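Local coordinates for CoA-binding domain-containing protein (Thermus thermophilus, PDB 1IUK), which is of uncharacterised function but probably binds coenzyme A through a Rossmann-like domain, at residues A[91-105]-A[112-126]. Residues are numbered along the deposited sequence; the frame is centred on the assembly and turned at random.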
ATOM      1  N   LEU A  91     -10.518  -6.487   2.882  1.00 20.60           N
ATOM      2  CA  LEU A  91     -11.583  -6.956   2.004  1.00 17.68           C
ATOM      3  C   LEU A  91     -12.726  -5.951   1.922  1.00 17.30           C
ATOM      4  O   LEU A  91     -13.344  -5.800   0.875  1.00 18.25           O
ATOM      5  CB  LEU A  91     -12.090  -8.309   2.492  1.00 18.13           C
ATOM      6  CG  LEU A  91     -11.069  -9.445   2.328  1.00 17.02           C
ATOM      7  CD1 LEU A  91     -11.562 -10.674   3.071  1.00 18.09           C
ATOM      8  CD2 LEU A  91     -10.855  -9.761   0.852  1.00 17.94           C
ATOM      9  N   ALA A  92     -12.995  -5.245   3.018  1.00 16.73           N
ATOM     10  CA  ALA A  92     -14.067  -4.251   3.047  1.00 18.82           C
ATOM     11  C   ALA A  92     -13.749  -3.022   2.201  1.00 21.54           C
ATOM     12  O   ALA A  92     -14.612  -2.489   1.500  1.00 19.88           O
ATOM     13  CB  ALA A  92     -14.331  -3.825   4.474  1.00 20.14           C
ATOM     14  N   LEU A  93     -12.502  -2.566   2.284  1.00 21.38           N
ATOM     15  CA  LEU A  93     -12.069  -1.405   1.523  1.00 19.03           C
ATOM     16  C   LEU A  93     -12.019  -1.742   0.038  1.00 20.10           C
ATOM     17  O   LEU A  93     -12.310  -0.889  -0.811  1.00 19.67           O
ATOM     18  CB  LEU A  93     -10.677  -0.965   1.989  1.00 21.83           C
ATOM     19  CG  LEU A  93      -9.928   0.072   1.138  1.00 20.55           C
ATOM     20  CD1 LEU A  93     -10.322   1.472   1.585  1.00 20.01           C
ATOM     21  CD2 LEU A  93      -8.422  -0.138   1.283  1.00 17.86           C
ATOM     22  N   ARG A  94     -11.663  -2.994  -0.257  1.00 16.72           N
ATOM     23  CA  ARG A  94     -11.522  -3.488  -1.621  1.00 18.15           C
ATOM     24  C   ARG A  94     -10.665  -2.541  -2.486  1.00 18.58           C
ATOM     25  O   ARG A  94     -11.166  -1.897  -3.417  1.00 16.14           O
ATOM     26  CB  ARG A  94     -12.894  -3.706  -2.274  1.00 19.48           C
ATOM     27  CG  ARG A  94     -13.053  -5.117  -2.849  1.00 26.15           C
ATOM     28  CD  ARG A  94     -14.350  -5.301  -3.662  1.00 26.36           C
ATOM     29  NE  ARG A  94     -14.128  -6.073  -4.891  1.00 22.85           N
ATOM     30  CZ  ARG A  94     -13.698  -7.332  -4.922  1.00 22.21           C
ATOM     31  NH1 ARG A  94     -13.437  -7.983  -3.795  1.00 25.51           N
ATOM     32  NH2 ARG A  94     -13.514  -7.945  -6.083  1.00 24.57           N
ATOM     33  N   PRO A  95      -9.352  -2.457  -2.192  1.00 16.31           N
ATOM     34  CA  PRO A  95      -8.475  -1.578  -2.968  1.00 16.14           C
ATOM     35  C   PRO A  95      -8.312  -2.219  -4.338  1.00 16.24           C
ATOM     36  O   PRO A  95      -8.539  -3.425  -4.479  1.00 15.40           O
ATOM     37  CB  PRO A  95      -7.171  -1.590  -2.172  1.00 11.76           C
ATOM     38  CG  PRO A  95      -7.149  -2.936  -1.568  1.00 14.04           C
ATOM     39  CD  PRO A  95      -8.589  -3.207  -1.180  1.00 13.68           C
ATOM     40  N   GLY A  96      -7.920  -1.429  -5.337  1.00 14.55           N
ATOM     41  CA  GLY A  96      -7.748  -1.965  -6.675  1.00 12.27           C
ATOM     42  C   GLY A  96      -6.620  -2.968  -6.788  1.00 12.53           C
ATOM     43  O   GLY A  96      -6.642  -3.852  -7.644  1.00 12.33           O
ATOM     44  N   LEU A  97      -5.618  -2.831  -5.924  1.00 15.62           N
ATOM     45  CA  LEU A  97      -4.454  -3.715  -5.940  1.00 14.52           C
ATOM     46  C   LEU A  97      -3.801  -3.712  -4.558  1.00 13.36           C
ATOM     47  O   LEU A  97      -3.731  -2.658  -3.920  1.00 14.81           O
ATOM     48  CB  LEU A  97      -3.453  -3.205  -6.982  1.00 19.43           C
ATOM     49  CG  LEU A  97      -2.065  -3.846  -7.075  1.00 19.71           C
ATOM     50  CD1 LEU A  97      -2.183  -5.265  -7.577  1.00 21.80           C
ATOM     51  CD2 LEU A  97      -1.208  -3.040  -8.035  1.00 21.98           C
ATOM     52  N   VAL A  98      -3.354  -4.881  -4.091  1.00 12.86           N
ATOM     53  CA  VAL A  98      -2.681  -4.974  -2.796  1.00 12.61           C
ATOM     54  C   VAL A  98      -1.213  -5.274  -3.052  1.00 12.04           C
ATOM     55  O   VAL A  98      -0.863  -6.226  -3.746  1.00 12.98           O
ATOM     56  CB  VAL A  98      -3.291  -6.071  -1.891  1.00 12.91           C
ATOM     57  CG1 VAL A  98      -2.395  -6.319  -0.676  1.00  8.41           C
ATOM     58  CG2 VAL A  98      -4.665  -5.622  -1.432  1.00 11.95           C
ATOM     59  N   TRP A  99      -0.360  -4.432  -2.483  1.00 13.05           N
ATOM     60  CA  TRP A  99       1.086  -4.539  -2.662  1.00 12.88           C
ATOM     61  C   TRP A  99       1.773  -4.852  -1.337  1.00 12.09           C
ATOM     62  O   TRP A  99       1.835  -3.990  -0.457  1.00 13.65           O
ATOM     63  CB  TRP A  99       1.615  -3.198  -3.204  1.00 14.56           C
ATOM     64  CG  TRP A  99       3.044  -3.215  -3.680  1.00 15.43           C
ATOM     65  CD1 TRP A  99       4.175  -3.274  -2.905  1.00 16.90           C
ATOM     66  CD2 TRP A  99       3.489  -3.209  -5.042  1.00 16.98           C
ATOM     67  NE1 TRP A  99       5.291  -3.312  -3.704  1.00 16.20           N
ATOM     68  CE2 TRP A  99       4.902  -3.274  -5.019  1.00 17.82           C
ATOM     69  CE3 TRP A  99       2.831  -3.158  -6.283  1.00 15.37           C
ATOM     70  CZ2 TRP A  99       5.670  -3.291  -6.193  1.00 17.18           C
ATOM     71  CZ3 TRP A  99       3.598  -3.176  -7.452  1.00 19.67           C
ATOM     72  CH2 TRP A  99       5.004  -3.243  -7.394  1.00 16.00           C
ATOM     73  N   LEU A 100       2.276  -6.071  -1.186  1.00 11.71           N
ATOM     74  CA  LEU A 100       2.971  -6.426   0.048  1.00 13.46           C
ATOM     75  C   LEU A 100       4.439  -6.041  -0.113  1.00 14.11           C
ATOM     76  O   LEU A 100       5.124  -6.529  -1.023  1.00 13.17           O
ATOM     77  CB  LEU A 100       2.859  -7.925   0.317  1.00 15.00           C
ATOM     78  CG  LEU A 100       1.429  -8.469   0.417  1.00 14.34           C
ATOM     79  CD1 LEU A 100       1.493  -9.949   0.817  1.00 17.13           C
ATOM     80  CD2 LEU A 100       0.609  -7.641   1.425  1.00 13.22           C
ATOM     81  N   GLN A 101       4.917  -5.168   0.769  1.00 14.84           N
ATOM     82  CA  GLN A 101       6.299  -4.708   0.702  1.00 15.34           C
ATOM     83  C   GLN A 101       7.342  -5.803   0.958  1.00 17.19           C
ATOM     84  O   GLN A 101       7.008  -6.931   1.307  1.00 16.11           O
ATOM     85  CB  GLN A 101       6.481  -3.533   1.659  1.00 12.50           C
ATOM     86  CG  GLN A 101       5.882  -2.238   1.119  1.00 12.89           C
ATOM     87  CD  GLN A 101       6.739  -1.621   0.014  1.00 16.10           C
ATOM     88  OE1 GLN A 101       7.967  -1.549   0.132  1.00 20.15           O
ATOM     89  NE2 GLN A 101       6.098  -1.173  -1.057  1.00 10.28           N
ATOM     90  N   SER A 102       8.612  -5.459   0.757  1.00 20.05           N
ATOM     91  CA  SER A 102       9.723  -6.392   0.941  1.00 20.18           C
ATOM     92  C   SER A 102       9.700  -7.190   2.246  1.00 16.61           C
ATOM     93  O   SER A 102       9.448  -6.646   3.324  1.00 17.03           O
ATOM     94  CB  SER A 102      11.047  -5.629   0.841  1.00 24.92           C
ATOM     95  OG  SER A 102      11.174  -5.018  -0.433  1.00 31.66           O
ATOM     96  N   GLY A 103       9.972  -8.486   2.135  1.00 18.24           N
ATOM     97  CA  GLY A 103       9.991  -9.352   3.303  1.00 20.40           C
ATOM     98  C   GLY A 103       8.621  -9.696   3.868  1.00 22.80           C
ATOM     99  O   GLY A 103       8.514 -10.174   4.999  1.00 22.17           O
ATOM    100  N   ILE A 104       7.575  -9.456   3.085  1.00 18.74           N
ATOM    101  CA  ILE A 104       6.234  -9.741   3.540  1.00 18.74           C
ATOM    102  C   ILE A 104       5.470 -10.673   2.601  1.00 21.16           C
ATOM    103  O   ILE A 104       5.116 -10.292   1.486  1.00 17.39           O
ATOM    104  CB  ILE A 104       5.417  -8.432   3.726  1.00 19.20           C
ATOM    105  CG1 ILE A 104       6.082  -7.550   4.796  1.00 16.64           C
ATOM    106  CG2 ILE A 104       3.974  -8.760   4.130  1.00 17.66           C
ATOM    107  CD1 ILE A 104       5.633  -6.097   4.780  1.00 13.16           C
ATOM    108  N   ARG A 105       5.238 -11.902   3.072  1.00 24.77           N
ATOM    109  CA  ARG A 105       4.474 -12.915   2.339  1.00 26.37           C
ATOM    110  C   ARG A 105       3.533 -13.575   3.350  1.00 28.13           C
ATOM    111  O   ARG A 105       3.840 -13.662   4.541  1.00 28.02           O
ATOM    112  CB  ARG A 105       5.378 -14.003   1.737  1.00 25.40           C
ATOM    113  CG  ARG A 105       6.304 -13.557   0.616  1.00 27.66           C
ATOM    114  CD  ARG A 105       5.560 -12.945  -0.563  1.00 29.20           C
ATOM    115  NE  ARG A 105       4.490 -13.786  -1.111  1.00 30.04           N
ATOM    116  CZ  ARG A 105       4.679 -14.858  -1.876  1.00 29.52           C
ATOM    117  NH1 ARG A 105       5.904 -15.245  -2.193  1.00 35.96           N
ATOM    118  NH2 ARG A 105       3.641 -15.528  -2.362  1.00 26.41           N
ATOM    119  N   ALA A 112      -6.739 -15.385   0.190  1.00 23.26           N
ATOM    120  CA  ALA A 112      -8.033 -14.759   0.456  1.00 22.70           C
ATOM    121  C   ALA A 112      -8.287 -13.575  -0.463  1.00 22.60           C
ATOM    122  O   ALA A 112      -9.418 -13.344  -0.901  1.00 21.57           O
ATOM    123  CB  ALA A 112      -8.128 -14.314   1.909  1.00 21.81           C
ATOM    124  N   LEU A 113      -7.236 -12.813  -0.754  1.00 22.01           N
ATOM    125  CA  LEU A 113      -7.382 -11.656  -1.633  1.00 20.23           C
ATOM    126  C   LEU A 113      -7.642 -12.107  -3.073  1.00 19.47           C
ATOM    127  O   LEU A 113      -8.472 -11.524  -3.784  1.00 15.68           O
ATOM    128  CB  LEU A 113      -6.128 -10.774  -1.564  1.00 19.85           C
ATOM    129  CG  LEU A 113      -5.956  -9.935  -0.289  1.00 17.53           C
ATOM    130  CD1 LEU A 113      -4.676  -9.081  -0.435  1.00 17.69           C
ATOM    131  CD2 LEU A 113      -7.175  -9.042  -0.040  1.00 16.55           C
ATOM    132  N   LYS A 114      -6.935 -13.152  -3.492  1.00 21.59           N
ATOM    133  CA  LYS A 114      -7.112 -13.698  -4.837  1.00 28.20           C
ATOM    134  C   LYS A 114      -8.570 -14.148  -4.996  1.00 28.31           C
ATOM    135  O   LYS A 114      -9.264 -13.784  -5.948  1.00 27.64           O
ATOM    136  CB  LYS A 114      -6.183 -14.900  -5.046  1.00 30.70           C
ATOM    137  CG  LYS A 114      -6.560 -15.775  -6.247  1.00 39.74           C
ATOM    138  CD  LYS A 114      -5.929 -17.168  -6.166  1.00 43.33           C
ATOM    139  CE  LYS A 114      -6.852 -18.227  -6.753  1.00 47.43           C
ATOM    140  NZ  LYS A 114      -7.730 -18.848  -5.713  1.00 47.66           N
ATOM    141  N   GLU A 115      -9.034 -14.940  -4.043  1.00 30.15           N
ATOM    142  CA  GLU A 115     -10.397 -15.423  -4.088  1.00 31.26           C
ATOM    143  C   GLU A 115     -11.408 -14.271  -4.162  1.00 29.07           C
ATOM    144  O   GLU A 115     -12.433 -14.388  -4.834  1.00 31.66           O
ATOM    145  CB  GLU A 115     -10.634 -16.352  -2.895  1.00 33.32           C
ATOM    146  CG  GLU A 115      -9.848 -17.651  -3.065  1.00 39.14           C
ATOM    147  CD  GLU A 115      -9.949 -18.594  -1.886  1.00 45.60           C
ATOM    148  OE1 GLU A 115      -9.913 -19.821  -2.119  1.00 48.58           O
ATOM    149  OE2 GLU A 115     -10.056 -18.119  -0.733  1.00 49.93           O
ATOM    150  N   ALA A 116     -11.116 -13.145  -3.517  1.00 23.02           N
ATOM    151  CA  ALA A 116     -12.022 -12.001  -3.576  1.00 22.36           C
ATOM    152  C   ALA A 116     -11.870 -11.191  -4.881  1.00 22.38           C
ATOM    153  O   ALA A 116     -12.499 -10.144  -5.055  1.00 22.92           O
ATOM    154  CB  ALA A 116     -11.794 -11.096  -2.374  1.00 20.98           C
ATOM    155  N   GLY A 117     -11.042 -11.682  -5.799  1.00 23.61           N
ATOM    156  CA  GLY A 117     -10.829 -10.973  -7.050  1.00 25.47           C
ATOM    157  C   GLY A 117      -9.954  -9.724  -6.922  1.00 25.27           C
ATOM    158  O   GLY A 117     -10.043  -8.807  -7.743  1.00 26.38           O
ATOM    159  N   ILE A 118      -9.104  -9.679  -5.901  1.00 23.59           N
ATOM    160  CA  ILE A 118      -8.236  -8.521  -5.691  1.00 20.80           C
ATOM    161  C   ILE A 118      -6.784  -8.855  -6.059  1.00 20.30           C
ATOM    162  O   ILE A 118      -6.168  -9.738  -5.452  1.00 20.41           O
ATOM    163  CB  ILE A 118      -8.301  -8.045  -4.217  1.00 20.65           C
ATOM    164  CG1 ILE A 118      -9.739  -7.646  -3.873  1.00 21.04           C
ATOM    165  CG2 ILE A 118      -7.339  -6.857  -3.999  1.00 21.72           C
ATOM    166  CD1 ILE A 118      -9.983  -7.349  -2.402  1.00 20.44           C
ATOM    167  N   PRO A 119      -6.222  -8.154  -7.069  1.00 17.36           N
ATOM    168  CA  PRO A 119      -4.842  -8.391  -7.505  1.00 15.78           C
ATOM    169  C   PRO A 119      -3.854  -8.157  -6.378  1.00 12.82           C
ATOM    170  O   PRO A 119      -4.033  -7.263  -5.559  1.00 14.06           O
ATOM    171  CB  PRO A 119      -4.637  -7.397  -8.647  1.00 15.55           C
ATOM    172  CG  PRO A 119      -5.988  -6.971  -9.059  1.00 18.53           C
ATOM    173  CD  PRO A 119      -6.869  -7.091  -7.855  1.00 17.37           C
ATOM    174  N   VAL A 120      -2.816  -8.975  -6.348  1.00 13.59           N
ATOM    175  CA  VAL A 120      -1.793  -8.859  -5.332  1.00 17.41           C
ATOM    176  C   VAL A 120      -0.394  -8.920  -5.935  1.00 17.18           C
ATOM    177  O   VAL A 120      -0.127  -9.724  -6.828  1.00 16.53           O
ATOM    178  CB  VAL A 120      -1.906 -10.005  -4.295  1.00 17.40           C
ATOM    179  CG1 VAL A 120      -0.741  -9.957  -3.317  1.00 19.12           C
ATOM    180  CG2 VAL A 120      -3.219  -9.893  -3.550  1.00 23.16           C
ATOM    181  N   VAL A 121       0.485  -8.043  -5.457  1.00 16.83           N
ATOM    182  CA  VAL A 121       1.892  -8.059  -5.855  1.00 17.47           C
ATOM    183  C   VAL A 121       2.555  -8.242  -4.489  1.00 14.02           C
ATOM    184  O   VAL A 121       2.244  -7.512  -3.546  1.00 15.97           O
ATOM    185  CB  VAL A 121       2.344  -6.735  -6.507  1.00 19.35           C
ATOM    186  CG1 VAL A 121       3.853  -6.761  -6.710  1.00 20.18           C
ATOM    187  CG2 VAL A 121       1.638  -6.544  -7.844  1.00 15.62           C
ATOM    188  N   ALA A 122       3.429  -9.232  -4.356  1.00 17.82           N
ATOM    189  CA  ALA A 122       4.038  -9.479  -3.050  1.00 20.38           C
ATOM    190  C   ALA A 122       5.559  -9.524  -3.019  1.00 22.54           C
ATOM    191  O   ALA A 122       6.209  -9.909  -3.994  1.00 22.89           O
ATOM    192  CB  ALA A 122       3.469 -10.782  -2.455  1.00 20.03           C
ATOM    193  N   ASP A 123       6.107  -9.140  -1.868  1.00 25.16           N
ATOM    194  CA  ASP A 123       7.549  -9.118  -1.643  1.00 28.35           C
ATOM    195  C   ASP A 123       8.339  -8.308  -2.695  1.00 27.24           C
ATOM    196  O   ASP A 123       9.288  -8.805  -3.314  1.00 25.31           O
ATOM    197  CB  ASP A 123       8.083 -10.556  -1.556  1.00 27.08           C
ATOM    198  CG  ASP A 123       9.319 -10.668  -0.672  1.00 31.85           C
ATOM    199  OD1 ASP A 123       9.727 -11.805  -0.352  1.00 35.20           O
ATOM    200  OD2 ASP A 123       9.887  -9.617  -0.297  1.00 32.71           O
ATOM    201  N   ARG A 124       7.927  -7.059  -2.889  1.00 26.09           N
ATOM    202  CA  ARG A 124       8.586  -6.146  -3.820  1.00 25.97           C
ATOM    203  C   ARG A 124       8.505  -4.756  -3.208  1.00 22.56           C
ATOM    204  O   ARG A 124       7.570  -4.451  -2.477  1.00 22.71           O
ATOM    205  CB  ARG A 124       7.888  -6.151  -5.182  1.00 25.98           C
ATOM    206  CG  ARG A 124       8.226  -7.347  -6.046  1.00 29.99           C
ATOM    207  CD  ARG A 124       8.180  -6.988  -7.524  1.00 39.73           C
ATOM    208  NE  ARG A 124       6.878  -7.264  -8.136  1.00 47.42           N
ATOM    209  CZ  ARG A 124       6.645  -7.292  -9.451  1.00 52.05           C
ATOM    210  NH1 ARG A 124       7.627  -7.060 -10.319  1.00 53.71           N
ATOM    211  NH2 ARG A 124       5.425  -7.561  -9.905  1.00 53.29           N
ATOM    212  N   CYS A 125       9.501  -3.921  -3.482  1.00 22.50           N
ATOM    213  CA  CYS A 125       9.492  -2.562  -2.968  1.00 21.48           C
ATOM    214  C   CYS A 125       8.842  -1.702  -4.044  1.00 20.18           C
ATOM    215  O   CYS A 125       9.366  -1.593  -5.151  1.00 20.62           O
ATOM    216  CB  CYS A 125      10.918  -2.066  -2.699  1.00 22.42           C
ATOM    217  SG  CYS A 125      10.967  -0.414  -1.963  1.00 26.63           S
ATOM    218  N   LEU A 126       7.702  -1.100  -3.716  1.00 17.96           N
ATOM    219  CA  LEU A 126       6.980  -0.275  -4.673  1.00 17.60           C
ATOM    220  C   LEU A 126       7.841   0.856  -5.269  1.00 20.04           C
ATOM    221  O   LEU A 126       7.724   1.165  -6.461  1.00 19.59           O
ATOM    222  CB  LEU A 126       5.712   0.300  -4.020  1.00 15.58           C
ATOM    223  CG  LEU A 126       4.723   1.059  -4.920  1.00 15.53           C
ATOM    224  CD1 LEU A 126       4.544   0.339  -6.253  1.00 12.15           C
ATOM    225  CD2 LEU A 126       3.387   1.202  -4.193  1.00 11.93           C
TER
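The W99 indole lies between two aliphatic side chains: V121 CG1 sits over one face, 3.6 Å from the centroid of the six-membered ring, and L126 CD1 covers the opposite face, both as CH-pi contacts. With CG anti to the backbone N (chi1 -169°), the ring lies alongside V121 and carries NE1 to R124 O, 2.8 Å away at its edge; this bond meets the carbonyl from above its plane, not on a lone pair. Replacing W99 by an alanine is likely to leave R124 O without this donor and open a gap between V121 and L126. A second flat group, the R94 guanidinium, has I118 CG1 over one face and A116 O in its plane, gripped end-on by NH1 (2.7 Å) and NH2 (2.6 Å). A116 directly follows helix 107-115, whose end G117 closes in a Schellman motif. On the sheet face opposite W99, L113 CD1 wedges against both methyls of V98, while L91 CD2 packs on A116 CB at 3.6 Å. Between these groups, V98 N to P119 O, V121 N to V98 O and L100 N to V121 O form the parallel ladder. Past its end, G103 N reaches D123 OD2 at 2.7 Å, tying the Q101-I104 type II turn to 112-126. Q101 NE2 is hydrogen-bonded to D75 OD1 of strand 73-76. The two strands and helix 107-115 make a beta-alpha-beta unit of the Rossmann-like sheet: 120-122 is one of its two outermost strands, 98-100 lies between 120-122 and 73-76, and helix 3-12 packs on W99 through L6.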